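Local coordinates for regulatory protein of LacI family (Chloroflexus aggregans, PDB 3BBL) that probably regulates transcription as a LacI-family DNA-binding protein, with a periplasmic-binding-protein-like region that may bind a small effector, at residues 120-133 against 185-199. Sequence-based numbering, arbitrary orientation.
Sequences LIGRGHRRIAILAW and PERRPTAIMTLNDTM. With EDO (1,2-ethanediol), chain D.
Neighbouring parallel strands 128-132 and 191-194 belong to the C-terminal lobe of a periplasmic-binding-protein-like fold, with 163-165 next to 128-132 and 219-223 next to 191-194. Their directions differ by 24°, and backbone bonds alternate: A129 N to A191 O, M193 N to A129 O, L131 N to M193 O, then L195 N to L131 O. L131 and T194 lie alongside on the face covered by helix 170-181, with L131 CD1 3.6 Å from T194 CG2. Where the strands begin, H125 ND1 and T190 OG1 share a nearly straight hydrogen bond (2.6 Å, 170°) at the ring edge, while A191 CB makes a CH-pi contact over a ring face, 3.7 Å from its centroid. R127 bends at chi3 (-62°), which brings its guanidinium against the 185-188 loop. Its NE donates to R188 O at 2.8 Å from above the carbonyl plane, and E186 O lies over one guanidinium face, 3.3 Å from NE, at too poor an angle for a hydrogen bond. A leucine in place of R127 removes the NE donor and would probably leave R188 O without that partner and the 185-188 loop less firmly held. Beyond the other strand ends, L195 CB packs over the five-membered ring of W133 (3.7 Å to its centroid), while selenomethionine M199 meets the ring edge in a Met-aromatic contact, SE lying 3.5 Å from W133 NE1.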
ATOM      1  N   LEU A 120       3.494  -6.319 -27.028  1.00 17.43           N
ATOM      2  CA  LEU A 120       2.219  -6.741 -27.586  1.00 16.73           C
ATOM      3  C   LEU A 120       2.339  -6.895 -29.110  1.00 15.84           C
ATOM      4  O   LEU A 120       1.881  -7.875 -29.675  1.00 13.52           O
ATOM      5  CB  LEU A 120       1.123  -5.743 -27.210  1.00 14.77           C
ATOM      6  CG  LEU A 120       0.790  -5.738 -25.715  1.00 14.75           C
ATOM      7  CD1 LEU A 120      -0.093  -4.544 -25.394  1.00 13.10           C
ATOM      8  CD2 LEU A 120       0.101  -7.050 -25.326  1.00 12.16           C
ATOM      9  N   ILE A 121       2.982  -5.938 -29.766  1.00 15.82           N
ATOM     10  CA  ILE A 121       3.156  -6.019 -31.213  1.00 16.52           C
ATOM     11  C   ILE A 121       3.966  -7.268 -31.571  1.00 16.88           C
ATOM     12  O   ILE A 121       3.722  -7.902 -32.600  1.00 15.59           O
ATOM     13  CB  ILE A 121       3.878  -4.760 -31.742  1.00 17.64           C
ATOM     14  CG1 ILE A 121       2.971  -3.546 -31.560  1.00 16.29           C
ATOM     15  CG2 ILE A 121       4.277  -4.944 -33.189  1.00 15.13           C
ATOM     16  CD1 ILE A 121       3.625  -2.243 -31.921  1.00 17.30           C
ATOM     17  N   GLY A 122       4.918  -7.615 -30.704  1.00 17.39           N
ATOM     18  CA  GLY A 122       5.749  -8.786 -30.921  1.00 17.05           C
ATOM     19  C   GLY A 122       4.971 -10.085 -30.827  1.00 18.95           C
ATOM     20  O   GLY A 122       5.430 -11.129 -31.285  1.00 19.82           O
ATOM     21  N   ARG A 123       3.793 -10.036 -30.221  1.00 17.64           N
ATOM     22  CA  ARG A 123       2.977 -11.227 -30.112  1.00 18.54           C
ATOM     23  C   ARG A 123       2.053 -11.280 -31.328  1.00 18.93           C
ATOM     24  O   ARG A 123       1.393 -12.291 -31.569  1.00 18.79           O
ATOM     25  CB  ARG A 123       2.144 -11.208 -28.817  1.00 18.66           C
ATOM     26  CG  ARG A 123       2.946 -11.135 -27.503  1.00 22.29           C
ATOM     27  CD  ARG A 123       4.222 -11.968 -27.557  1.00 24.16           C
ATOM     28  NE  ARG A 123       3.936 -13.323 -27.997  1.00 28.97           N
ATOM     29  CZ  ARG A 123       4.761 -14.064 -28.732  1.00 29.90           C
ATOM     30  NH1 ARG A 123       5.939 -13.586 -29.114  1.00 28.46           N
ATOM     31  NH2 ARG A 123       4.394 -15.282 -29.091  1.00 30.21           N
ATOM     32  N   GLY A 124       2.017 -10.188 -32.092  1.00 18.22           N
ATOM     33  CA  GLY A 124       1.167 -10.134 -33.271  1.00 17.61           C
ATOM     34  C   GLY A 124      -0.053  -9.232 -33.131  1.00 16.05           C
ATOM     35  O   GLY A 124      -0.853  -9.129 -34.058  1.00 16.10           O
ATOM     36  N   HIS A 125      -0.214  -8.587 -31.981  1.00 14.80           N
ATOM     37  CA  HIS A 125      -1.351  -7.691 -31.782  1.00 15.92           C
ATOM     38  C   HIS A 125      -1.311  -6.501 -32.726  1.00 17.66           C
ATOM     39  O   HIS A 125      -0.243  -5.899 -32.918  1.00 16.44           O
ATOM     40  CB  HIS A 125      -1.373  -7.177 -30.345  1.00 13.03           C
ATOM     41  CG  HIS A 125      -1.842  -8.195 -29.356  1.00 14.98           C
ATOM     42  ND1 HIS A 125      -3.167  -8.565 -29.237  1.00 14.02           N
ATOM     43  CD2 HIS A 125      -1.160  -8.941 -28.458  1.00 12.41           C
ATOM     44  CE1 HIS A 125      -3.276  -9.496 -28.308  1.00 13.50           C
ATOM     45  NE2 HIS A 125      -2.075  -9.743 -27.820  1.00 13.90           N
ATOM     46  N   ARG A 126      -2.449  -6.170 -33.334  1.00 19.68           N
ATOM     47  CA  ARG A 126      -2.495  -5.019 -34.221  1.00 23.38           C
ATOM     48  C   ARG A 126      -3.568  -4.033 -33.801  1.00 22.02           C
ATOM     49  O   ARG A 126      -3.528  -2.883 -34.210  1.00 25.66           O
ATOM     50  CB  ARG A 126      -2.703  -5.440 -35.685  1.00 26.58           C
ATOM     51  CG  ARG A 126      -1.592  -6.301 -36.241  1.00 35.32           C
ATOM     52  CD  ARG A 126      -1.698  -6.435 -37.751  1.00 44.93           C
ATOM     53  NE  ARG A 126      -1.019  -5.351 -38.464  1.00 53.89           N
ATOM     54  CZ  ARG A 126      -1.616  -4.508 -39.307  1.00 59.02           C
ATOM     55  NH1 ARG A 126      -2.918  -4.611 -39.551  1.00 61.05           N
ATOM     56  NH2 ARG A 126      -0.910  -3.555 -39.910  1.00 61.92           N
ATOM     57  N   ARG A 127      -4.559  -4.484 -33.041  1.00 21.19           N
ATOM     58  CA  ARG A 127      -5.599  -3.575 -32.583  1.00 20.35           C
ATOM     59  C   ARG A 127      -5.367  -3.429 -31.087  1.00 20.07           C
ATOM     60  O   ARG A 127      -5.871  -4.208 -30.278  1.00 20.24           O
ATOM     61  CB  ARG A 127      -6.988  -4.138 -32.900  1.00 19.80           C
ATOM     62  CG  ARG A 127      -7.259  -4.316 -34.408  1.00 21.31           C
ATOM     63  CD  ARG A 127      -8.740  -4.478 -34.763  1.00 21.60           C
ATOM     64  NE  ARG A 127      -9.363  -5.658 -34.165  1.00 23.35           N
ATOM     65  CZ  ARG A 127      -9.091  -6.915 -34.498  1.00 25.74           C
ATOM     66  NH1 ARG A 127      -8.203  -7.183 -35.435  1.00 25.69           N
ATOM     67  NH2 ARG A 127      -9.706  -7.911 -33.877  1.00 29.64           N
ATOM     68  N   ILE A 128      -4.562  -2.434 -30.739  1.00 18.82           N
ATOM     69  CA  ILE A 128      -4.205  -2.184 -29.352  1.00 17.76           C
ATOM     70  C   ILE A 128      -4.763  -0.851 -28.883  1.00 17.73           C
ATOM     71  O   ILE A 128      -4.512   0.187 -29.483  1.00 15.54           O
ATOM     72  CB  ILE A 128      -2.670  -2.163 -29.179  1.00 17.92           C
ATOM     73  CG1 ILE A 128      -2.063  -3.400 -29.845  1.00 15.67           C
ATOM     74  CG2 ILE A 128      -2.311  -2.087 -27.694  1.00 16.02           C
ATOM     75  CD1 ILE A 128      -0.553  -3.367 -29.996  1.00 16.81           C
ATOM     76  N   ALA A 129      -5.526  -0.892 -27.804  1.00 16.76           N
ATOM     77  CA  ALA A 129      -6.119   0.310 -27.265  1.00 15.75           C
ATOM     78  C   ALA A 129      -5.417   0.690 -25.961  1.00 16.13           C
ATOM     79  O   ALA A 129      -4.650  -0.103 -25.393  1.00 12.90           O
ATOM     80  CB  ALA A 129      -7.608   0.073 -27.016  1.00 15.10           C
ATOM     81  N   ILE A 130      -5.693   1.901 -25.486  1.00 15.97           N
ATOM     82  CA  ILE A 130      -5.098   2.365 -24.243  1.00 17.39           C
ATOM     83  C   ILE A 130      -6.067   3.188 -23.390  1.00 18.38           C
ATOM     84  O   ILE A 130      -6.822   4.026 -23.894  1.00 18.27           O
ATOM     85  CB  ILE A 130      -3.813   3.205 -24.529  1.00 19.07           C
ATOM     86  CG1 ILE A 130      -3.137   3.597 -23.215  1.00 14.81           C
ATOM     87  CG2 ILE A 130      -4.161   4.432 -25.390  1.00 14.47           C
ATOM     88  CD1 ILE A 130      -1.822   4.331 -23.409  1.00 14.37           C
ATOM     89  N   LEU A 131      -6.050   2.912 -22.094  1.00 18.14           N
ATOM     90  CA  LEU A 131      -6.870   3.629 -21.136  1.00 19.28           C
ATOM     91  C   LEU A 131      -5.916   4.669 -20.551  1.00 19.55           C
ATOM     92  O   LEU A 131      -5.078   4.369 -19.706  1.00 19.15           O
ATOM     93  CB  LEU A 131      -7.381   2.664 -20.065  1.00 19.48           C
ATOM     94  CG  LEU A 131      -8.118   1.452 -20.651  1.00 20.31           C
ATOM     95  CD1 LEU A 131      -8.773   0.654 -19.532  1.00 20.45           C
ATOM     96  CD2 LEU A 131      -9.158   1.915 -21.659  1.00 18.78           C
ATOM     97  N   ALA A 132      -6.035   5.898 -21.036  1.00 21.26           N
ATOM     98  CA  ALA A 132      -5.155   6.979 -20.618  1.00 21.85           C
ATOM     99  C   ALA A 132      -5.797   8.000 -19.682  1.00 23.68           C
ATOM    100  O   ALA A 132      -6.971   7.887 -19.317  1.00 23.65           O
ATOM    101  CB  ALA A 132      -4.606   7.675 -21.855  1.00 20.88           C
ATOM    102  N   TRP A 133      -5.014   9.009 -19.314  1.00 24.79           N
ATOM    103  CA  TRP A 133      -5.466  10.055 -18.406  1.00 25.85           C
ATOM    104  C   TRP A 133      -5.705  11.381 -19.127  1.00 27.53           C
ATOM    105  O   TRP A 133      -5.389  11.520 -20.306  1.00 25.76           O
ATOM    106  CB  TRP A 133      -4.426  10.254 -17.295  1.00 24.44           C
ATOM    107  CG  TRP A 133      -4.214   9.058 -16.429  1.00 24.07           C
ATOM    108  CD1 TRP A 133      -5.061   8.006 -16.268  1.00 23.77           C
ATOM    109  CD2 TRP A 133      -3.098   8.812 -15.559  1.00 25.07           C
ATOM    110  NE1 TRP A 133      -4.549   7.118 -15.355  1.00 24.33           N
ATOM    111  CE2 TRP A 133      -3.345   7.587 -14.903  1.00 23.73           C
ATOM    112  CE3 TRP A 133      -1.919   9.510 -15.270  1.00 24.26           C
ATOM    113  CZ2 TRP A 133      -2.453   7.040 -13.971  1.00 24.02           C
ATOM    114  CZ3 TRP A 133      -1.031   8.965 -14.343  1.00 25.84           C
ATOM    115  CH2 TRP A 133      -1.305   7.742 -13.707  1.00 23.75           C
ATOM    116  N   PRO A 185     -16.386  -8.311 -32.994  1.00 19.30           N
ATOM    117  CA  PRO A 185     -15.093  -9.002 -32.994  1.00 20.25           C
ATOM    118  C   PRO A 185     -14.122  -8.403 -34.015  1.00 20.81           C
ATOM    119  O   PRO A 185     -12.917  -8.359 -33.790  1.00 21.27           O
ATOM    120  CB  PRO A 185     -15.478 -10.438 -33.341  1.00 18.27           C
ATOM    121  CG  PRO A 185     -16.828 -10.578 -32.726  1.00 17.73           C
ATOM    122  CD  PRO A 185     -17.492  -9.278 -33.109  1.00 18.18           C
ATOM    123  N   GLU A 186     -14.662  -7.938 -35.129  1.00 22.51           N
ATOM    124  CA  GLU A 186     -13.867  -7.341 -36.191  1.00 26.03           C
ATOM    125  C   GLU A 186     -13.199  -6.026 -35.772  1.00 26.70           C
ATOM    126  O   GLU A 186     -12.042  -5.794 -36.094  1.00 27.88           O
ATOM    127  CB  GLU A 186     -14.740  -7.079 -37.442  1.00 27.06           C
ATOM    128  CG  GLU A 186     -15.387  -8.307 -38.076  1.00 27.92           C
ATOM    129  CD  GLU A 186     -16.854  -8.492 -37.672  1.00 33.42           C
ATOM    130  OE1 GLU A 186     -17.215  -8.104 -36.538  1.00 33.16           O
ATOM    131  OE2 GLU A 186     -17.639  -9.042 -38.485  1.00 30.17           O
ATOM    132  N   ARG A 187     -13.928  -5.172 -35.058  1.00 26.34           N
ATOM    133  CA  ARG A 187     -13.414  -3.863 -34.648  1.00 25.32           C
ATOM    134  C   ARG A 187     -12.874  -3.781 -33.229  1.00 24.79           C
ATOM    135  O   ARG A 187     -12.241  -2.801 -32.853  1.00 23.13           O
ATOM    136  CB  ARG A 187     -14.512  -2.806 -34.809  1.00 24.82           C
ATOM    137  CG  ARG A 187     -14.863  -2.487 -36.249  1.00 30.04           C
ATOM    138  CD  ARG A 187     -14.252  -1.163 -36.689  1.00 30.90           C
ATOM    139  NE  ARG A 187     -12.854  -1.069 -36.303  1.00 34.64           N
ATOM    140  CZ  ARG A 187     -12.345  -0.099 -35.544  1.00 35.79           C
ATOM    141  NH1 ARG A 187     -13.119   0.882 -35.084  1.00 33.56           N
ATOM    142  NH2 ARG A 187     -11.057  -0.122 -35.228  1.00 36.31           N
ATOM    143  N   ARG A 188     -13.136  -4.808 -32.441  1.00 22.73           N
ATOM    144  CA  ARG A 188     -12.701  -4.834 -31.056  1.00 22.90           C
ATOM    145  C   ARG A 188     -11.183  -4.971 -30.906  1.00 21.76           C
ATOM    146  O   ARG A 188     -10.547  -5.711 -31.648  1.00 21.84           O
ATOM    147  CB  ARG A 188     -13.413  -5.995 -30.368  1.00 22.55           C
ATOM    148  CG  ARG A 188     -12.961  -6.327 -28.975  1.00 25.84           C
ATOM    149  CD  ARG A 188     -13.620  -7.631 -28.579  1.00 27.92           C
ATOM    150  NE  ARG A 188     -15.060  -7.562 -28.823  1.00 29.79           N
ATOM    151  CZ  ARG A 188     -15.822  -8.610 -29.120  1.00 30.44           C
ATOM    152  NH1 ARG A 188     -15.276  -9.821 -29.204  1.00 27.20           N
ATOM    153  NH2 ARG A 188     -17.121  -8.439 -29.356  1.00 26.62           N
ATOM    154  N   PRO A 189     -10.582  -4.239 -29.953  1.00 20.65           N
ATOM    155  CA  PRO A 189      -9.129  -4.367 -29.782  1.00 18.83           C
ATOM    156  C   PRO A 189      -8.800  -5.725 -29.166  1.00 16.26           C
ATOM    157  O   PRO A 189      -9.606  -6.294 -28.435  1.00 13.46           O
ATOM    158  CB  PRO A 189      -8.777  -3.212 -28.842  1.00 19.41           C
ATOM    159  CG  PRO A 189     -10.024  -3.035 -28.035  1.00 20.05           C
ATOM    160  CD  PRO A 189     -11.132  -3.195 -29.068  1.00 20.51           C
ATOM    161  N   THR A 190      -7.625  -6.250 -29.485  1.00 14.80           N
ATOM    162  CA  THR A 190      -7.206  -7.530 -28.951  1.00 15.47           C
ATOM    163  C   THR A 190      -6.282  -7.338 -27.751  1.00 15.46           C
ATOM    164  O   THR A 190      -5.966  -8.281 -27.036  1.00 17.70           O
ATOM    165  CB  THR A 190      -6.478  -8.356 -30.005  1.00 15.35           C
ATOM    166  OG1 THR A 190      -5.322  -7.640 -30.435  1.00 15.83           O
ATOM    167  CG2 THR A 190      -7.382  -8.635 -31.183  1.00 15.02           C
ATOM    168  N   ALA A 191      -5.845  -6.108 -27.533  1.00 14.16           N
ATOM    169  CA  ALA A 191      -4.983  -5.818 -26.409  1.00 15.80           C
ATOM    170  C   ALA A 191      -5.242  -4.413 -25.866  1.00 16.64           C
ATOM    171  O   ALA A 191      -5.534  -3.479 -26.615  1.00 14.78           O
ATOM    172  CB  ALA A 191      -3.520  -5.984 -26.807  1.00 14.43           C
ATOM    173  N   ILE A 192      -5.139  -4.281 -24.548  1.00 17.14           N
ATOM    174  CA  ILE A 192      -5.359  -3.011 -23.882  1.00 17.97           C
ATOM    175  C   ILE A 192      -4.241  -2.669 -22.909  1.00 17.75           C
ATOM    176  O   ILE A 192      -3.879  -3.468 -22.050  1.00 17.72           O
ATOM    177  CB  ILE A 192      -6.707  -3.016 -23.123  1.00 17.86           C
ATOM    178  CG1 ILE A 192      -7.858  -3.114 -24.128  1.00 18.93           C
ATOM    179  CG2 ILE A 192      -6.857  -1.752 -22.291  1.00 18.48           C
ATOM    180  CD1 ILE A 192      -9.237  -3.182 -23.504  1.00 17.90           C
HETATM  181  N   MSE A 193      -3.694  -1.469 -23.068  1.00 19.28           N
HETATM  182  CA  MSE A 193      -2.641  -0.946 -22.203  1.00 20.36           C
HETATM  183  C   MSE A 193      -3.337   0.054 -21.262  1.00 19.90           C
HETATM  184  O   MSE A 193      -4.149   0.862 -21.707  1.00 20.71           O
HETATM  185  CB  MSE A 193      -1.591  -0.241 -23.079  1.00 21.39           C
HETATM  186  CG  MSE A 193      -0.539   0.566 -22.354  1.00 22.51           C
HETATM  187 SE   MSE A 193       0.966  -0.541 -21.781  1.00 28.11          SE
HETATM  188  CE  MSE A 193       0.955  -0.103 -19.870  1.00 17.82           C
ATOM    189  N   THR A 194      -3.052  -0.003 -19.964  1.00 18.98           N
ATOM    190  CA  THR A 194      -3.675   0.943 -19.029  1.00 19.81           C
ATOM    191  C   THR A 194      -2.607   1.777 -18.313  1.00 20.09           C
ATOM    192  O   THR A 194      -1.464   1.334 -18.161  1.00 21.14           O
ATOM    193  CB  THR A 194      -4.553   0.214 -17.978  1.00 18.89           C
ATOM    194  OG1 THR A 194      -3.731  -0.568 -17.108  1.00 20.93           O
ATOM    195  CG2 THR A 194      -5.547  -0.687 -18.671  1.00 18.36           C
ATOM    196  N   LEU A 195      -2.960   2.980 -17.867  1.00 21.86           N
ATOM    197  CA  LEU A 195      -1.968   3.819 -17.199  1.00 22.58           C
ATOM    198  C   LEU A 195      -1.691   3.534 -15.733  1.00 23.08           C
ATOM    199  O   LEU A 195      -0.809   4.154 -15.145  1.00 23.39           O
ATOM    200  CB  LEU A 195      -2.276   5.301 -17.404  1.00 21.91           C
ATOM    201  CG  LEU A 195      -2.117   5.741 -18.869  1.00 24.54           C
ATOM    202  CD1 LEU A 195      -1.843   7.247 -18.926  1.00 22.64           C
ATOM    203  CD2 LEU A 195      -0.985   4.981 -19.536  1.00 20.31           C
ATOM    204  N   ASN A 196      -2.452   2.616 -15.142  1.00 23.05           N
ATOM    205  CA  ASN A 196      -2.216   2.167 -13.772  1.00 25.64           C
ATOM    206  C   ASN A 196      -2.924   0.830 -13.603  1.00 25.36           C
ATOM    207  O   ASN A 196      -3.784   0.485 -14.407  1.00 27.00           O
ATOM    208  CB  ASN A 196      -2.626   3.218 -12.714  1.00 24.26           C
ATOM    209  CG  ASN A 196      -4.113   3.295 -12.462  1.00 27.11           C
ATOM    210  OD1 ASN A 196      -4.561   4.152 -11.701  1.00 28.58           O
ATOM    211  ND2 ASN A 196      -4.883   2.423 -13.079  1.00 27.22           N
ATOM    212  N   ASP A 197      -2.536   0.055 -12.598  1.00 24.51           N
ATOM    213  CA  ASP A 197      -3.132  -1.255 -12.400  1.00 23.22           C
ATOM    214  C   ASP A 197      -4.589  -1.218 -11.987  1.00 23.51           C
ATOM    215  O   ASP A 197      -5.352  -2.139 -12.297  1.00 23.87           O
ATOM    216  CB  ASP A 197      -2.326  -2.065 -11.387  1.00 24.76           C
ATOM    217  CG  ASP A 197      -0.932  -2.392 -11.879  1.00 23.83           C
ATOM    218  OD1 ASP A 197      -0.691  -2.357 -13.099  1.00 24.70           O
ATOM    219  OD2 ASP A 197      -0.077  -2.708 -11.043  1.00 24.39           O
ATOM    220  N   THR A 198      -4.993  -0.162 -11.296  1.00 23.94           N
ATOM    221  CA  THR A 198      -6.392  -0.056 -10.890  1.00 25.22           C
ATOM    222  C   THR A 198      -7.280  -0.096 -12.134  1.00 23.32           C
ATOM    223  O   THR A 198      -8.303  -0.779 -12.151  1.00 22.48           O
ATOM    224  CB  THR A 198      -6.656   1.247 -10.130  1.00 26.91           C
ATOM    225  OG1 THR A 198      -5.660   1.402  -9.116  1.00 31.21           O
ATOM    226  CG2 THR A 198      -8.018   1.211  -9.476  1.00 27.55           C
HETATM  227  N   MSE A 199      -6.878   0.641 -13.168  1.00 20.93           N
HETATM  228  CA  MSE A 199      -7.614   0.676 -14.424  1.00 20.66           C
HETATM  229  C   MSE A 199      -7.617  -0.709 -15.060  1.00 20.80           C
HETATM  230  O   MSE A 199      -8.653  -1.189 -15.517  1.00 22.17           O
HETATM  231  CB  MSE A 199      -6.994   1.689 -15.387  1.00 17.67           C
HETATM  232  CG  MSE A 199      -7.117   3.107 -14.908  1.00 12.86           C
HETATM  233 SE   MSE A 199      -6.298   4.229 -16.275  1.00 22.64          SE
HETATM  234  CE  MSE A 199      -7.893   5.044 -17.005  1.00  9.56           C
TER
HETATM  235  C1  EDO D 502      -1.886 -13.508 -26.191  1.00 42.58           C
HETATM  236  O1  EDO D 502      -2.896 -13.071 -27.108  1.00 41.52           O
HETATM  237  C2  EDO D 502      -0.564 -12.775 -26.467  1.00 41.08           C
HETATM  238  O2  EDO D 502      -0.598 -11.477 -25.870  1.00 37.51           O